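Local coordinates for protein Aln2 (Streptomyces sp. CM020, PDB 6P7L) that is a noncanonical member of the NTF2-like superfamily with a SnoaL-like domain and probably takes part in biosynthesis of the polyketide antibiotic alnumycin, at residues D143-V148 with L152-R157. Numbering follows the deposited sequence.
Sequences DTLVRV and LRSRSR
The carbonyl oxygen T144 O is gripped by two successive amides of the facing strand, R155 N at 2.9 Å and S156 N at 3.3 Å, which reach it from the same face of its plane. In return, T144 N donates to S156 O, while beyond the bulge V146 and R153 exchange a regular pair of backbone bonds. R155, the extra residue, lies beside T144 and V146, its CD crossing V146 CG1 at 3.7 Å. On the buried side, R157 holds D143 side-on: NE gives a nearly straight bond (165°) to OD1 at 2.8 Å, and NH2 reaches OD2 at 2.9 Å from above the carboxylate plane. R157 CG anti to the backbone N (chi1 174°) and a bend at chi3 bring the arginine alongside the aspartate. Y44 and Y120 also hydrogen-bond D143 OD2, and Q47 R157 NH2, probably helping to hold the buried ion pair. Farther along this face, L145 CD1 meets L152 CD1 at 4.1 Å, and L152 CD2 sits over the rim of one face of the R147 guanidinium, whose NH1 forms a salt bridge with E39 of helix 34-52. The backbone ladder is that of an antiparallel hairpin with a classic beta bulge, in the curved sheet packed against helix 34-52 in the NTF2-like alpha+beta fold.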
loop_
_atom_site.group_PDB
_atom_site.type_symbol
_atom_site.label_atom_id
_atom_site.label_comp_id
_atom_site.label_asym_id
_atom_site.label_seq_id
_atom_site.Cartn_x
_atom_site.Cartn_y
_atom_site.Cartn_z
ATOM N N ASP A 143 15.494 6.144 -2.678
ATOM C CA ASP A 143 16.309 5.238 -3.467
ATOM C C ASP A 143 16.734 5.884 -4.781
ATOM O O ASP A 143 16.042 6.751 -5.324
ATOM C CB ASP A 143 15.537 3.955 -3.866
ATOM C CG ASP A 143 15.359 2.969 -2.738
ATOM O OD1 ASP A 143 16.111 3.028 -1.738
ATOM O OD2 ASP A 143 14.400 2.145 -2.885
ATOM N N THR A 144 17.834 5.405 -5.346
ATOM C CA THR A 144 18.078 5.593 -6.769
ATOM C C THR A 144 18.217 4.209 -7.387
ATOM O O THR A 144 18.821 3.300 -6.781
ATOM C CB THR A 144 19.326 6.436 -7.091
ATOM O OG1 THR A 144 20.503 5.684 -6.792
ATOM C CG2 THR A 144 19.301 7.736 -6.324
ATOM N N LEU A 145 17.616 4.054 -8.564
ATOM C CA LEU A 145 17.688 2.832 -9.347
ATOM C C LEU A 145 18.345 3.131 -10.685
ATOM O O LEU A 145 18.224 4.236 -11.239
ATOM C CB LEU A 145 16.293 2.218 -9.588
ATOM C CG LEU A 145 15.366 2.191 -8.383
ATOM C CD1 LEU A 145 13.939 1.825 -8.793
ATOM C CD2 LEU A 145 15.910 1.260 -7.343
ATOM N N VAL A 146 19.035 2.125 -11.212
ATOM C CA VAL A 146 19.695 2.245 -12.501
ATOM C C VAL A 146 19.393 0.992 -13.305
ATOM O O VAL A 146 19.090 -0.065 -12.757
ATOM C CB VAL A 146 21.209 2.456 -12.363
ATOM C CG1 VAL A 146 21.504 3.774 -11.675
ATOM C CG2 VAL A 146 21.873 1.267 -11.633
ATOM N N ARG A 147 19.493 1.118 -14.619
ATOM C CA ARG A 147 19.216 0.016 -15.532
ATOM C C ARG A 147 20.525 -0.663 -15.931
ATOM O O ARG A 147 21.460 0.005 -16.375
ATOM C CB ARG A 147 18.481 0.535 -16.767
ATOM C CG ARG A 147 17.832 -0.524 -17.615
ATOM C CD ARG A 147 16.967 0.149 -18.675
ATOM N NE ARG A 147 15.917 0.968 -18.057
ATOM C CZ ARG A 147 14.829 0.462 -17.492
ATOM N NH1 ARG A 147 14.680 -0.855 -17.488
ATOM N NH2 ARG A 147 13.901 1.261 -16.933
ATOM N N VAL A 148 20.592 -1.988 -15.758
ATOM C CA VAL A 148 21.783 -2.763 -16.099
ATOM C C VAL A 148 21.336 -3.936 -16.942
ATOM O O VAL A 148 20.532 -4.762 -16.482
ATOM C CB VAL A 148 22.538 -3.255 -14.843
ATOM C CG1 VAL A 148 23.748 -4.093 -15.227
ATOM C CG2 VAL A 148 22.946 -2.060 -14.012
ATOM N N LEU A 152 16.132 -3.072 -13.955
ATOM C CA LEU A 152 16.420 -2.167 -12.849
ATOM C C LEU A 152 17.223 -2.849 -11.750
ATOM O O LEU A 152 17.034 -4.041 -11.452
ATOM C CB LEU A 152 15.123 -1.617 -12.278
ATOM C CG LEU A 152 14.424 -0.546 -13.104
ATOM C CD1 LEU A 152 13.164 -0.111 -12.302
ATOM C CD2 LEU A 152 15.291 0.645 -13.426
ATOM N N ARG A 153 18.109 -2.065 -11.137
ATOM C CA ARG A 153 18.925 -2.450 -9.994
ATOM C C ARG A 153 18.981 -1.279 -9.020
ATOM O O ARG A 153 18.895 -0.114 -9.422
ATOM C CB ARG A 153 20.351 -2.813 -10.430
ATOM C CG ARG A 153 20.412 -3.869 -11.529
ATOM C CD ARG A 153 20.328 -5.300 -10.961
ATOM N NE ARG A 153 21.525 -5.619 -10.190
ATOM C CZ ARG A 153 22.702 -5.947 -10.703
ATOM N NH1 ARG A 153 22.860 -6.030 -12.012
ATOM N NH2 ARG A 153 23.734 -6.190 -9.901
ATOM N N SER A 154 19.162 -1.587 -7.746
ATOM C CA SER A 154 19.328 -0.557 -6.724
ATOM C C SER A 154 20.759 -0.021 -6.743
ATOM O O SER A 154 21.720 -0.801 -6.748
ATOM C CB SER A 154 18.991 -1.125 -5.355
ATOM O OG SER A 154 17.608 -1.053 -5.054
ATOM N N ARG A 155 20.896 1.307 -6.786
ATOM C CA ARG A 155 22.195 1.978 -6.684
ATOM C C ARG A 155 22.438 2.629 -5.332
ATOM O O ARG A 155 23.562 2.593 -4.815
ATOM C CB ARG A 155 22.341 3.030 -7.784
ATOM C CG ARG A 155 23.659 3.792 -7.719
ATOM C CD ARG A 155 23.861 4.679 -8.961
ATOM N NE ARG A 155 23.420 6.056 -8.735
ATOM C CZ ARG A 155 23.389 6.998 -9.671
ATOM N NH1 ARG A 155 23.773 6.719 -10.906
ATOM N NH2 ARG A 155 22.967 8.220 -9.371
ATOM N N SER A 156 21.397 3.205 -4.738
ATOM C CA SER A 156 21.488 3.945 -3.491
ATOM C C SER A 156 20.211 3.676 -2.725
ATOM O O SER A 156 19.148 3.572 -3.333
ATOM C CB SER A 156 21.608 5.495 -3.771
ATOM O OG SER A 156 21.351 6.281 -2.617
ATOM N N ARG A 157 20.306 3.518 -1.408
ATOM C CA ARG A 157 19.127 3.469 -0.553
ATOM C C ARG A 157 19.478 4.266 0.704
ATOM O O ARG A 157 20.518 4.005 1.323
ATOM C CB ARG A 157 18.738 2.035 -0.197
ATOM C CG ARG A 157 17.611 1.945 0.817
ATOM C CD ARG A 157 16.836 0.639 0.786
ATOM N NE ARG A 157 16.157 0.525 -0.481
ATOM C CZ ARG A 157 15.741 -0.607 -1.048
ATOM N NH1 ARG A 157 15.884 -1.776 -0.421
ATOM N NH2 ARG A 157 15.179 -0.548 -2.256
#